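Local coordinates for Ac-ASP-7 (Ancylostoma caninum, PDB 3S6S), which is of unknown function but, as a secreted hookworm protein of the SCP/TAPS (pathogenesis-related) family, probably takes part in the interaction between parasite and host, at residues 22-26 against 136-140; 26-30 against 47-51; 57-61 against 117-121; 111-115 against 163-167; 156-162 against 170-175. All coordinates share one frame; numbering follows the deposited sequence.

Contact 1: residues 22-26 against 136-140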
# COMPACT_ATOMS: atom_id res chain seq x y z
N ILE A 22 -3.42 6.34 5.35
CA ILE A 22 -2.45 5.70 4.44
C ILE A 22 -3.07 4.53 3.67
O ILE A 22 -2.87 4.36 2.45
CB ILE A 22 -1.21 5.24 5.23
CG1 ILE A 22 -0.54 6.46 5.86
CG2 ILE A 22 -0.25 4.45 4.32
CD1 ILE A 22 0.60 6.14 6.83
N ASP A 23 -3.86 3.74 4.39
CA ASP A 23 -4.58 2.62 3.80
C ASP A 23 -5.60 3.09 2.78
O ASP A 23 -5.75 2.48 1.72
CB ASP A 23 -5.25 1.79 4.89
CG ASP A 23 -6.12 0.71 4.33
OD1 ASP A 23 -7.32 0.96 4.11
OD2 ASP A 23 -5.58 -0.39 4.08
N THR A 24 -6.29 4.18 3.09
CA THR A 24 -7.30 4.70 2.16
C THR A 24 -6.64 5.30 0.92
O THR A 24 -7.12 5.10 -0.21
CB THR A 24 -8.23 5.74 2.83
OG1 THR A 24 -9.02 5.09 3.84
CG2 THR A 24 -9.15 6.34 1.80
N PHE A 25 -5.53 6.00 1.12
CA PHE A 25 -4.76 6.51 0.00
C PHE A 25 -4.33 5.38 -0.92
O PHE A 25 -4.48 5.46 -2.14
CB PHE A 25 -3.53 7.27 0.50
CG PHE A 25 -2.57 7.65 -0.59
CD1 PHE A 25 -1.60 6.76 -1.02
CD2 PHE A 25 -2.64 8.91 -1.18
CE1 PHE A 25 -0.71 7.11 -2.03
CE2 PHE A 25 -1.77 9.27 -2.19
CZ PHE A 25 -0.79 8.37 -2.61
N HIS A 26 -3.78 4.32 -0.35
CA HIS A 26 -3.37 3.17 -1.16
C HIS A 26 -4.54 2.51 -1.87
O HIS A 26 -4.54 2.39 -3.09
CB HIS A 26 -2.65 2.13 -0.30
CG HIS A 26 -1.21 2.44 -0.07
ND1 HIS A 26 -0.79 3.36 0.86
CD2 HIS A 26 -0.09 1.95 -0.65
CE1 HIS A 26 0.53 3.41 0.86
NE2 HIS A 26 0.98 2.57 -0.06
N TRP A 136 7.84 8.40 7.28
CA TRP A 136 7.09 7.15 7.15
C TRP A 136 7.81 6.16 6.22
O TRP A 136 8.37 6.56 5.20
CB TRP A 136 5.69 7.42 6.61
CG TRP A 136 4.82 8.18 7.56
CD1 TRP A 136 4.73 9.54 7.70
CD2 TRP A 136 3.93 7.62 8.54
NE1 TRP A 136 3.83 9.86 8.69
CE2 TRP A 136 3.33 8.70 9.23
CE3 TRP A 136 3.59 6.31 8.90
CZ2 TRP A 136 2.40 8.51 10.25
CZ3 TRP A 136 2.67 6.13 9.93
CH2 TRP A 136 2.09 7.22 10.59
N VAL A 137 7.82 4.89 6.58
CA VAL A 137 8.03 3.88 5.56
C VAL A 137 6.87 2.92 5.46
O VAL A 137 6.21 2.61 6.46
CB VAL A 137 9.44 3.14 5.60
CG1 VAL A 137 10.45 3.85 6.49
CG2 VAL A 137 9.31 1.67 5.93
N CYS A 138 6.59 2.50 4.23
CA CYS A 138 5.72 1.37 3.99
C CYS A 138 6.50 0.20 3.40
O CYS A 138 7.45 0.37 2.60
CB CYS A 138 4.55 1.74 3.09
SG CYS A 138 3.45 2.94 3.85
N VAL A 139 6.09 -0.98 3.83
CA VAL A 139 6.68 -2.23 3.45
C VAL A 139 5.57 -3.07 2.81
O VAL A 139 4.44 -3.16 3.33
CB VAL A 139 7.29 -2.95 4.68
CG1 VAL A 139 7.35 -4.44 4.45
CG2 VAL A 139 8.67 -2.35 5.03
N TYR A 140 5.91 -3.66 1.67
CA TYR A 140 4.96 -4.40 0.86
C TYR A 140 5.44 -5.82 0.69
O TYR A 140 6.64 -6.08 0.68
CB TYR A 140 4.81 -3.73 -0.49
CG TYR A 140 4.49 -2.26 -0.39
CD1 TYR A 140 5.47 -1.36 0.01
CD2 TYR A 140 3.22 -1.77 -0.68
CE1 TYR A 140 5.20 -0.02 0.10
CE2 TYR A 140 2.94 -0.42 -0.59
CZ TYR A 140 3.94 0.44 -0.20
OH TYR A 140 3.69 1.78 -0.09
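His-26 and Tyr-140 meet through their polar ends: NE2 of His-26 lies 2.8 Å from OH of Tyr-140 in a hydrogen bond whose proton either partner could supply. The hydroxyl sits at the imidazole edge, in the ring plane. Neither ring covers the other; they touch rim to rim with their planes turned 42° apart. At the other ring nitrogen, ND1 donates to the carbonyl O of Ile-22, one turn back in the helix, over 2.8 Å. With CG anti to the carbonyl carbon (chi1 -82°), the ring folds back beside its own helix, where this second bond becomes possible. A bond at each nitrogen therefore fixes the ring's rotation. Ile-22 O also takes the backbone N-H of His-26, and the two donors reach it from opposite faces of the carbonyl.

Ile-22 divides its branches between two partners. An extended chi2 (172°) sends CD1 over one face of the Trp-136 indole, 3.9 Å from the centroid of the six-membered ring, in a CH-pi contact. CG2 instead rests against SG of Cys-138 at 4.0 Å.

The whole contact is buried, joining helix 16-34 to strand 133-140 in the alpha-beta-alpha sandwich of the SCP/TAPS fold. Cys-138 is tied to Cys-119 on neighbouring strand 116-123, Thr-78 of strand 76-83 bonds the Tyr-140 hydroxyl, and Val-109 of helix 103-110 packs on both His-26 and Tyr-140.

Contact 2: residues 26-30 against 47-51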
# COMPACT_ATOMS: atom_id res chain seq x y z
N HIS A 26 -3.78 4.32 -0.35
CA HIS A 26 -3.37 3.17 -1.16
C HIS A 26 -4.54 2.51 -1.87
O HIS A 26 -4.54 2.39 -3.09
CB HIS A 26 -2.65 2.13 -0.30
CG HIS A 26 -1.21 2.44 -0.07
ND1 HIS A 26 -0.79 3.36 0.86
CD2 HIS A 26 -0.09 1.95 -0.65
CE1 HIS A 26 0.53 3.41 0.86
NE2 HIS A 26 0.98 2.57 -0.06
N ASN A 27 -5.53 2.06 -1.10
CA ASN A 27 -6.57 1.23 -1.72
C ASN A 27 -7.58 2.01 -2.54
O ASN A 27 -8.10 1.51 -3.55
CB ASN A 27 -7.21 0.28 -0.70
CG ASN A 27 -6.30 -0.89 -0.36
OD1 ASN A 27 -5.82 -1.61 -1.26
ND2 ASN A 27 -6.02 -1.06 0.93
N GLY A 28 -7.81 3.25 -2.12
CA GLY A 28 -8.58 4.18 -2.94
C GLY A 28 -8.00 4.33 -4.34
O GLY A 28 -8.72 4.28 -5.33
N LEU A 29 -6.68 4.52 -4.42
CA LEU A 29 -6.07 4.71 -5.72
C LEU A 29 -6.22 3.42 -6.50
O LEU A 29 -6.62 3.40 -7.66
CB LEU A 29 -4.60 5.07 -5.58
CG LEU A 29 -4.01 6.05 -6.59
CD1 LEU A 29 -2.53 5.81 -6.71
CD2 LEU A 29 -4.67 5.96 -7.96
N ARG A 30 -5.89 2.32 -5.84
CA ARG A 30 -5.91 1.02 -6.49
C ARG A 30 -7.26 0.69 -7.06
O ARG A 30 -7.35 0.12 -8.15
CB ARG A 30 -5.53 -0.07 -5.50
CG ARG A 30 -4.06 -0.09 -5.21
CD ARG A 30 -3.74 -1.29 -4.37
NE ARG A 30 -2.33 -1.55 -4.55
CZ ARG A 30 -1.83 -2.68 -5.00
NH1 ARG A 30 -2.60 -3.72 -5.28
NH2 ARG A 30 -0.52 -2.76 -5.14
N MET A 47 -6.96 -6.16 -10.00
CA MET A 47 -6.21 -5.48 -8.96
C MET A 47 -6.49 -6.16 -7.62
O MET A 47 -7.62 -6.56 -7.34
CB MET A 47 -6.59 -4.00 -8.92
CG MET A 47 -5.88 -3.17 -7.85
SD MET A 47 -4.16 -2.75 -8.21
CE MET A 47 -4.36 -1.63 -9.60
N TYR A 48 -5.45 -6.31 -6.80
CA TYR A 48 -5.63 -6.81 -5.45
C TYR A 48 -5.63 -5.64 -4.51
O TYR A 48 -4.83 -4.74 -4.67
CB TYR A 48 -4.53 -7.80 -5.07
CG TYR A 48 -4.87 -9.20 -5.50
CD1 TYR A 48 -4.97 -9.52 -6.85
CD2 TYR A 48 -5.16 -10.20 -4.56
CE1 TYR A 48 -5.31 -10.78 -7.26
CE2 TYR A 48 -5.50 -11.47 -4.97
CZ TYR A 48 -5.57 -11.75 -6.33
OH TYR A 48 -5.91 -13.00 -6.78
N GLY A 49 -6.56 -5.64 -3.55
CA GLY A 49 -6.50 -4.65 -2.49
C GLY A 49 -5.30 -5.01 -1.62
O GLY A 49 -4.89 -6.17 -1.59
N LEU A 50 -4.72 -4.05 -0.93
CA LEU A 50 -3.66 -4.40 -0.02
C LEU A 50 -4.25 -4.67 1.36
O LEU A 50 -4.93 -3.82 1.95
CB LEU A 50 -2.62 -3.29 0.07
CG LEU A 50 -1.91 -2.86 -1.21
CD1 LEU A 50 -1.01 -1.68 -0.91
CD2 LEU A 50 -1.09 -4.00 -1.80
N VAL A 51 -4.00 -5.85 1.88
CA VAL A 51 -4.33 -6.12 3.26
C VAL A 51 -3.35 -5.38 4.17
O VAL A 51 -2.15 -5.51 4.01
CB VAL A 51 -4.26 -7.62 3.54
CG1 VAL A 51 -4.28 -7.87 5.04
CG2 VAL A 51 -5.40 -8.33 2.83
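OD1 of Asn-27 accepts the N-H of Leu-50 at 2.7 Å, nearly straight (168°) and in the carbonyl plane on a lone pair. ND2 of the same carboxamide returns a longer bond of 3.1 Å to O of Leu-50, meeting that oxygen too on a lone pair. Because one residue supplies both donor and acceptor, the flat amide reads the loop backbone much as a neighbouring strand would, and its flip state is settled. CA of Gly-49 lies 3.3 Å from OD1 of Asn-27.

One turn further along the helix, Arg-30 runs extended from CG to NE and carries its guanidinium under CD2 of Leu-50, with its edge turned to the Tyr-48 carbonyl. NH1 donates to that oxygen, while the Leu-50 methyl stands over the centre of one face, CD2 being 3.5 Å from CZ of Arg-30. Met-47, bent at chi2 and chi3, crosses the arginine chain at about a right angle and brings SD to 3.5 Å from NH1 of Arg-30.

NE of Arg-30 bonds to O of Val-109, at the end of helix 103-110; NH2 points at O of Tyr-111 in the loop that follows, at a modelled distance too short to be trusted in detail. Backbone carbonyls thus accept from the buried guanidinium, and their dipoles probably help to stabilise its charge where helix 16-34 meets these segments.

Contact 3: residues 57-61 against 117-121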
# COMPACT_ATOMS: atom_id res chain seq x y z
N GLU A 57 3.82 -3.79 9.34
CA GLU A 57 4.02 -2.49 9.96
C GLU A 57 5.22 -2.53 10.90
O GLU A 57 6.03 -1.61 10.94
CB GLU A 57 2.79 -1.97 10.69
CG GLU A 57 3.17 -0.95 11.75
CD GLU A 57 2.00 -0.17 12.33
OE1 GLU A 57 0.89 -0.21 11.76
OE2 GLU A 57 2.23 0.50 13.36
N GLU A 58 5.35 -3.62 11.65
CA GLU A 58 6.50 -3.84 12.49
C GLU A 58 7.81 -3.95 11.66
O GLU A 58 8.88 -3.51 12.10
CB GLU A 58 6.27 -5.07 13.37
CG GLU A 58 7.45 -5.49 14.26
CD GLU A 58 8.09 -4.35 15.07
OE1 GLU A 58 9.30 -4.48 15.39
OE2 GLU A 58 7.41 -3.35 15.37
N GLU A 59 7.73 -4.54 10.47
CA GLU A 59 8.92 -4.57 9.63
C GLU A 59 9.24 -3.14 9.17
O GLU A 59 10.40 -2.74 9.12
CB GLU A 59 8.76 -5.51 8.42
CG GLU A 59 8.41 -6.97 8.77
CD GLU A 59 8.55 -7.90 7.57
OE1 GLU A 59 8.35 -9.13 7.72
OE2 GLU A 59 8.88 -7.40 6.46
N ALA A 60 8.21 -2.36 8.87
CA ALA A 60 8.45 -0.98 8.49
C ALA A 60 9.15 -0.22 9.63
O ALA A 60 10.05 0.59 9.38
CB ALA A 60 7.16 -0.30 8.08
N ARG A 61 8.74 -0.50 10.87
CA ARG A 61 9.37 0.11 12.03
C ARG A 61 10.84 -0.29 12.13
O ARG A 61 11.68 0.52 12.49
CB ARG A 61 8.63 -0.26 13.33
CG ARG A 61 9.10 0.55 14.55
CD ARG A 61 8.58 0.01 15.91
NE ARG A 61 9.14 -1.30 16.24
CZ ARG A 61 10.41 -1.52 16.63
NH1 ARG A 61 11.27 -0.51 16.75
NH2 ARG A 61 10.82 -2.76 16.90
N PHE A 117 0.57 -4.93 3.03
CA PHE A 117 1.55 -3.93 3.41
C PHE A 117 1.29 -3.46 4.83
O PHE A 117 0.23 -3.71 5.38
CB PHE A 117 1.51 -2.73 2.45
CG PHE A 117 0.38 -1.75 2.73
CD1 PHE A 117 -0.92 -2.18 2.93
CD2 PHE A 117 0.64 -0.38 2.77
CE1 PHE A 117 -1.95 -1.26 3.16
CE2 PHE A 117 -0.39 0.54 3.00
CZ PHE A 117 -1.68 0.10 3.20
N GLY A 118 2.26 -2.77 5.39
CA GLY A 118 2.12 -2.08 6.65
C GLY A 118 3.08 -0.89 6.69
O GLY A 118 4.09 -0.89 5.97
N CYS A 119 2.76 0.12 7.50
CA CYS A 119 3.59 1.31 7.55
C CYS A 119 3.88 1.73 8.99
O CYS A 119 3.15 1.39 9.91
CB CYS A 119 2.93 2.47 6.81
SG CYS A 119 2.24 2.01 5.21
N SER A 120 4.96 2.47 9.16
CA SER A 120 5.27 3.02 10.46
C SER A 120 5.90 4.37 10.24
O SER A 120 6.44 4.65 9.17
CB SER A 120 6.22 2.10 11.22
OG SER A 120 6.52 2.65 12.49
N GLY A 121 5.82 5.24 11.24
CA GLY A 121 6.42 6.56 11.14
C GLY A 121 7.10 6.99 12.42
O GLY A 121 6.92 6.38 13.47
O HOH W 1 4.74 0.89 14.05
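Helix 57-61 lies close upon strand 117-121, the two short axes 5.8 Å apart at closest approach and their directions 40° apart, with CA of Glu-57 only 3.8 Å from CA of Gly-118. Glycine at that place is what lets the backbones come together: a CB there would point into the helix and collide with N of Glu-57.

Further along, Ala-60 faces the strand, its CB resting 3.7 Å from N of Ser-120 and 3.8 Å from O of Gly-118. The CB of Ser-120 in turn packs against the helix backbone, 3.6 Å from N of Arg-61. With CG anti to the backbone N (chi1 157°) and the chain extended, Glu-57 runs along the flank, and its carboxylate lies alongside the Cys-119 carbonyl, two acceptors (OE1 and O) 3.3 Å apart without a hydrogen bond. No hydrogen bond spans the segments directly; instead, a water donates to OE2 of Glu-57 at 2.6 Å and is also bonded to OG of Ser-120 at 2.9 Å. Arg-61 turns away from the strand at chi3 and grips Glu-58 side-on, with NE and NH2 each bonded to a different carboxylate oxygen on its syn lone pair.

The Glu-57 carboxylate is buried yet well supplied with donors: OE1 is bonded to the hydroxyl of Tyr-52, and OE2 receives the backbone N-H groups of Met-13 and Val-14 besides the water. These donors probably offset the nearby Cys-119 carbonyl as well as the negative charge, and help to join helix, sheet and N-terminal loop.

Contact 4: residues 111-115 against 163-167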
# COMPACT_ATOMS: atom_id res chain seq x y z
N TYR A 111 1.16 -1.44 -7.79
CA TYR A 111 1.48 -2.75 -8.33
C TYR A 111 0.38 -3.77 -8.03
O TYR A 111 0.19 -4.14 -6.88
CB TYR A 111 2.80 -3.24 -7.71
CG TYR A 111 3.33 -4.56 -8.21
CD1 TYR A 111 4.03 -5.41 -7.37
CD2 TYR A 111 3.15 -4.96 -9.53
CE1 TYR A 111 4.53 -6.62 -7.82
CE2 TYR A 111 3.64 -6.16 -9.99
CZ TYR A 111 4.32 -6.99 -9.14
OH TYR A 111 4.82 -8.19 -9.60
N PRO A 112 -0.33 -4.23 -9.07
CA PRO A 112 -1.53 -5.08 -8.89
C PRO A 112 -1.28 -6.41 -8.19
O PRO A 112 -2.24 -7.01 -7.72
CB PRO A 112 -2.01 -5.31 -10.33
CG PRO A 112 -1.46 -4.16 -11.11
CD PRO A 112 -0.12 -3.88 -10.48
N LYS A 113 -0.03 -6.85 -8.08
CA LYS A 113 0.26 -8.17 -7.50
C LYS A 113 0.79 -8.12 -6.07
O LYS A 113 1.06 -9.16 -5.47
CB LYS A 113 1.19 -8.97 -8.41
CG LYS A 113 0.58 -9.23 -9.77
CD LYS A 113 1.49 -10.01 -10.72
CE LYS A 113 0.74 -10.29 -12.04
NZ LYS A 113 1.61 -10.94 -13.05
N ALA A 114 0.97 -6.92 -5.53
CA ALA A 114 1.15 -6.78 -4.09
C ALA A 114 -0.19 -7.09 -3.43
O ALA A 114 -1.23 -6.77 -3.99
CB ALA A 114 1.65 -5.37 -3.73
N THR A 115 -0.18 -7.72 -2.26
CA THR A 115 -1.43 -8.12 -1.61
C THR A 115 -1.51 -7.71 -0.15
O THR A 115 -2.58 -7.82 0.47
CB THR A 115 -1.64 -9.64 -1.64
OG1 THR A 115 -0.77 -10.28 -0.70
CG2 THR A 115 -1.41 -10.20 -3.04
N THR A 163 -7.55 -13.88 -10.40
CA THR A 163 -6.76 -14.98 -10.96
C THR A 163 -5.32 -15.06 -10.43
O THR A 163 -4.70 -16.13 -10.46
CB THR A 163 -6.64 -14.88 -12.51
OG1 THR A 163 -5.86 -13.73 -12.87
CG2 THR A 163 -8.01 -14.78 -13.18
N TYR A 164 -4.78 -13.93 -9.97
CA TYR A 164 -3.36 -13.86 -9.64
C TYR A 164 -3.02 -14.77 -8.48
O TYR A 164 -1.97 -15.40 -8.48
CB TYR A 164 -2.92 -12.43 -9.33
CG TYR A 164 -2.90 -11.51 -10.53
CD1 TYR A 164 -3.15 -10.15 -10.40
CD2 TYR A 164 -2.62 -12.01 -11.80
CE1 TYR A 164 -3.14 -9.31 -11.49
CE2 TYR A 164 -2.60 -11.19 -12.90
CZ TYR A 164 -2.86 -9.83 -12.74
OH TYR A 164 -2.84 -9.00 -13.83
N TYR A 165 -3.90 -14.82 -7.49
CA TYR A 165 -3.63 -15.62 -6.31
C TYR A 165 -4.79 -16.54 -5.99
O TYR A 165 -5.95 -16.19 -6.21
CB TYR A 165 -3.31 -14.74 -5.10
CG TYR A 165 -2.05 -13.92 -5.26
CD1 TYR A 165 -0.79 -14.51 -5.10
CD2 TYR A 165 -2.11 -12.58 -5.59
CE1 TYR A 165 0.38 -13.76 -5.26
CE2 TYR A 165 -0.95 -11.82 -5.76
CZ TYR A 165 0.29 -12.42 -5.58
OH TYR A 165 1.44 -11.67 -5.74
N LYS A 166 -4.46 -17.71 -5.45
CA LYS A 166 -5.42 -18.78 -5.20
C LYS A 166 -6.72 -18.33 -4.51
O LYS A 166 -7.76 -18.18 -5.18
CB LYS A 166 -4.77 -19.92 -4.41
N GLY A 167 -6.67 -18.12 -3.20
CA GLY A 167 -7.90 -18.05 -2.41
C GLY A 167 -8.50 -16.67 -2.20
O GLY A 167 -8.55 -16.17 -1.07
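Tyr-165 makes the tight half of this contact by sending its hydroxyl to the carbonyl O of Lys-113, at 2.6 Å. The bond lies in the carbonyl plane on a lone pair, and the oxygen sits at the edge of the phenol ring. CG of Tyr-165 is anti to the carbonyl carbon (chi1 -64°), which carries the ring in toward the loop. The ring of Tyr-48 packs edge-to-face with that of Tyr-165.

The outer half is looser and is partly exposed to solvent. There the extended chain of Lys-113 crosses Tyr-164 at about a right angle and lays CE over one ring face, 3.7 Å from the centroid. NZ of Lys-113 lies farther out and higher above the ring, 4.7 Å from its centroid, in an off-centre cation-pi contact. Pro-112 adds a light touch, its CB 4.3 Å from CE1 of Tyr-164.

The directional hydrogen bond from phenol to carbonyl thus fixes the position of the Tyr-165 ring against the type I turn 111-114. The lysine-aromatic pairing depends less on exact geometry, so it could probably tolerate some movement of the ammonium group at the surface.

Contact 5: residues 156-162 against 170-175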
# COMPACT_ATOMS: atom_id res chain seq x y z
N CYS A 156 -12.39 -7.11 -10.59
CA CYS A 156 -13.24 -8.22 -10.17
C CYS A 156 -14.69 -7.80 -9.87
O CYS A 156 -14.93 -6.73 -9.29
CB CYS A 156 -12.62 -8.95 -8.96
SG CYS A 156 -12.75 -8.06 -7.39
N ASN A 157 -15.64 -8.64 -10.26
CA ASN A 157 -17.02 -8.49 -9.80
C ASN A 157 -17.41 -9.62 -8.85
O ASN A 157 -18.16 -9.40 -7.90
CB ASN A 157 -18.00 -8.42 -10.98
CG ASN A 157 -18.00 -7.05 -11.64
OD1 ASN A 157 -18.55 -6.09 -11.10
ND2 ASN A 157 -17.37 -6.95 -12.82
N GLU A 158 -16.88 -10.81 -9.10
CA GLU A 158 -17.03 -11.92 -8.17
C GLU A 158 -15.70 -12.65 -8.01
O GLU A 158 -14.79 -12.51 -8.83
CB GLU A 158 -18.10 -12.90 -8.67
CG GLU A 158 -17.76 -13.59 -9.98
CD GLU A 158 -18.96 -13.70 -10.90
OE1 GLU A 158 -18.94 -14.54 -11.83
OE2 GLU A 158 -19.93 -12.94 -10.69
N ASN A 159 -15.61 -13.44 -6.94
CA ASN A 159 -14.38 -14.13 -6.59
C ASN A 159 -13.62 -14.74 -7.77
O ASN A 159 -12.40 -14.61 -7.88
CB ASN A 159 -14.66 -15.19 -5.52
CG ASN A 159 -15.11 -14.57 -4.20
OD1 ASN A 159 -15.42 -13.37 -4.13
ND2 ASN A 159 -15.16 -15.37 -3.15
N LYS A 160 -14.34 -15.40 -8.67
CA LYS A 160 -13.70 -16.12 -9.77
C LYS A 160 -12.97 -15.20 -10.74
O LYS A 160 -12.25 -15.66 -11.61
CB LYS A 160 -14.72 -17.00 -10.51
N ASP A 161 -13.17 -13.89 -10.61
CA ASP A 161 -12.46 -12.92 -11.45
C ASP A 161 -11.02 -12.70 -11.00
O ASP A 161 -10.18 -12.24 -11.77
CB ASP A 161 -13.20 -11.58 -11.49
CG ASP A 161 -14.50 -11.67 -12.27
OD1 ASP A 161 -14.49 -12.33 -13.33
OD2 ASP A 161 -15.51 -11.09 -11.82
N CYS A 162 -10.74 -13.02 -9.74
CA CYS A 162 -9.40 -12.87 -9.20
C CYS A 162 -8.56 -14.08 -9.55
O CYS A 162 -8.83 -15.18 -9.05
CB CYS A 162 -9.47 -12.65 -7.69
SG CYS A 162 -10.60 -11.32 -7.26
N CYS A 170 -13.34 -11.18 -3.97
CA CYS A 170 -13.51 -9.89 -4.62
C CYS A 170 -14.48 -9.05 -3.80
O CYS A 170 -15.60 -9.49 -3.54
CB CYS A 170 -14.07 -10.08 -6.02
SG CYS A 170 -14.64 -8.57 -6.74
N GLU A 171 -14.09 -7.86 -3.38
CA GLU A 171 -15.00 -7.11 -2.54
C GLU A 171 -15.54 -5.80 -3.11
O GLU A 171 -16.73 -5.71 -3.42
CB GLU A 171 -14.47 -6.92 -1.13
CG GLU A 171 -15.29 -7.70 -0.10
CD GLU A 171 -16.71 -8.05 -0.60
OE1 GLU A 171 -17.40 -7.15 -1.14
OE2 GLU A 171 -17.11 -9.22 -0.46
N TRP A 172 -14.69 -4.80 -3.23
CA TRP A 172 -15.14 -3.54 -3.81
C TRP A 172 -14.36 -3.35 -5.11
O TRP A 172 -13.61 -2.39 -5.27
CB TRP A 172 -14.89 -2.40 -2.84
CG TRP A 172 -15.43 -2.58 -1.44
CD1 TRP A 172 -16.69 -2.24 -0.98
CD2 TRP A 172 -14.73 -3.11 -0.30
NE1 TRP A 172 -16.80 -2.52 0.36
CE2 TRP A 172 -15.62 -3.07 0.80
CE3 TRP A 172 -13.43 -3.63 -0.11
CZ2 TRP A 172 -15.25 -3.51 2.08
CZ3 TRP A 172 -13.07 -4.07 1.16
CH2 TRP A 172 -13.99 -4.02 2.24
N ASN A 173 -14.58 -4.27 -6.03
CA ASN A 173 -13.74 -4.52 -7.20
C ASN A 173 -12.23 -4.63 -6.93
O ASN A 173 -11.40 -4.41 -7.81
CB ASN A 173 -14.09 -3.61 -8.41
CG ASN A 173 -13.85 -2.15 -8.14
OD1 ASN A 173 -14.81 -1.37 -8.00
ND2 ASN A 173 -12.58 -1.75 -8.07
N LEU A 174 -11.90 -5.01 -5.70
CA LEU A 174 -10.55 -5.41 -5.38
C LEU A 174 -10.55 -6.89 -5.01
O LEU A 174 -11.52 -7.37 -4.41
CB LEU A 174 -9.97 -4.56 -4.25
CG LEU A 174 -9.75 -3.08 -4.60
CD1 LEU A 174 -9.40 -2.29 -3.37
CD2 LEU A 174 -8.67 -2.94 -5.67
N CYS A 175 -9.49 -7.61 -5.40
CA CYS A 175 -9.23 -8.98 -4.96
C CYS A 175 -8.46 -8.98 -3.65
O CYS A 175 -7.51 -8.22 -3.47
CB CYS A 175 -8.44 -9.74 -6.02
SG CYS A 175 -9.27 -9.85 -7.63
O HOH W 2 -10.13 -6.16 -9.09
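Cys-156 and Cys-170 are joined by a disulfide, and the path out along Cys-156 passes close to the second one. Its CB lies 3.7 Å from SG of Cys-175. From there chi1 of 74° places SG between the backbone N and the carbonyl carbon, turned inward to its covalent partner, SG of Cys-170, at 2.1 Å. The same sulfur also comes within 3.3 Å of the carbonyl O of Leu-174. The disulfide torsion is 84°, while that of the Cys-162 to Cys-175 bridge is -87°, so the two neighbouring bridges have opposite hands. They are in touch as well, with SG of Cys-162 3.9 Å from CB of Cys-170.

Polar bonds add to the cross-links. Asn-159 OD1 accepts the N-H of Cys-170 at 3.0 Å, the donor standing well above the carbonyl plane. Within 156-162 itself, Asp-161 OD2 gathers the N-H groups of Asn-157 and Glu-158 from opposite faces. A water links N of Cys-156 to O of Asn-173.

The two bridges pin a small antiparallel hairpin, strands 169-170 and 175-176, to loop 156-162, consistent with the cysteine-rich C-terminal extension that follows the core domain in many SCP/TAPS proteins.

Contacts 1 and 3 have centres about 8 Å apart and are covalently joined, the Cys-119 to Cys-138 disulfide linking adjacent strands between helices 16-34 and 54-65. Contact 1 shares His-26 with contact 2, whose loop leads by way of Val-51 to a backbone bond with Phe-117 of contact 3. Contact 2 is also the bridge to the periphery: OH of Tyr-48 bonds to N of Tyr-165 in contact 4, and Met-47 and Gly-49 pair through their backbones with Cys-175 of contact 5. Contacts 4 and 5 adjoin in sequence, about 11 Å apart between centres, whereas the centres of contacts 3 and 5 lie about 27 Å apart on opposite sides of the chain's centre.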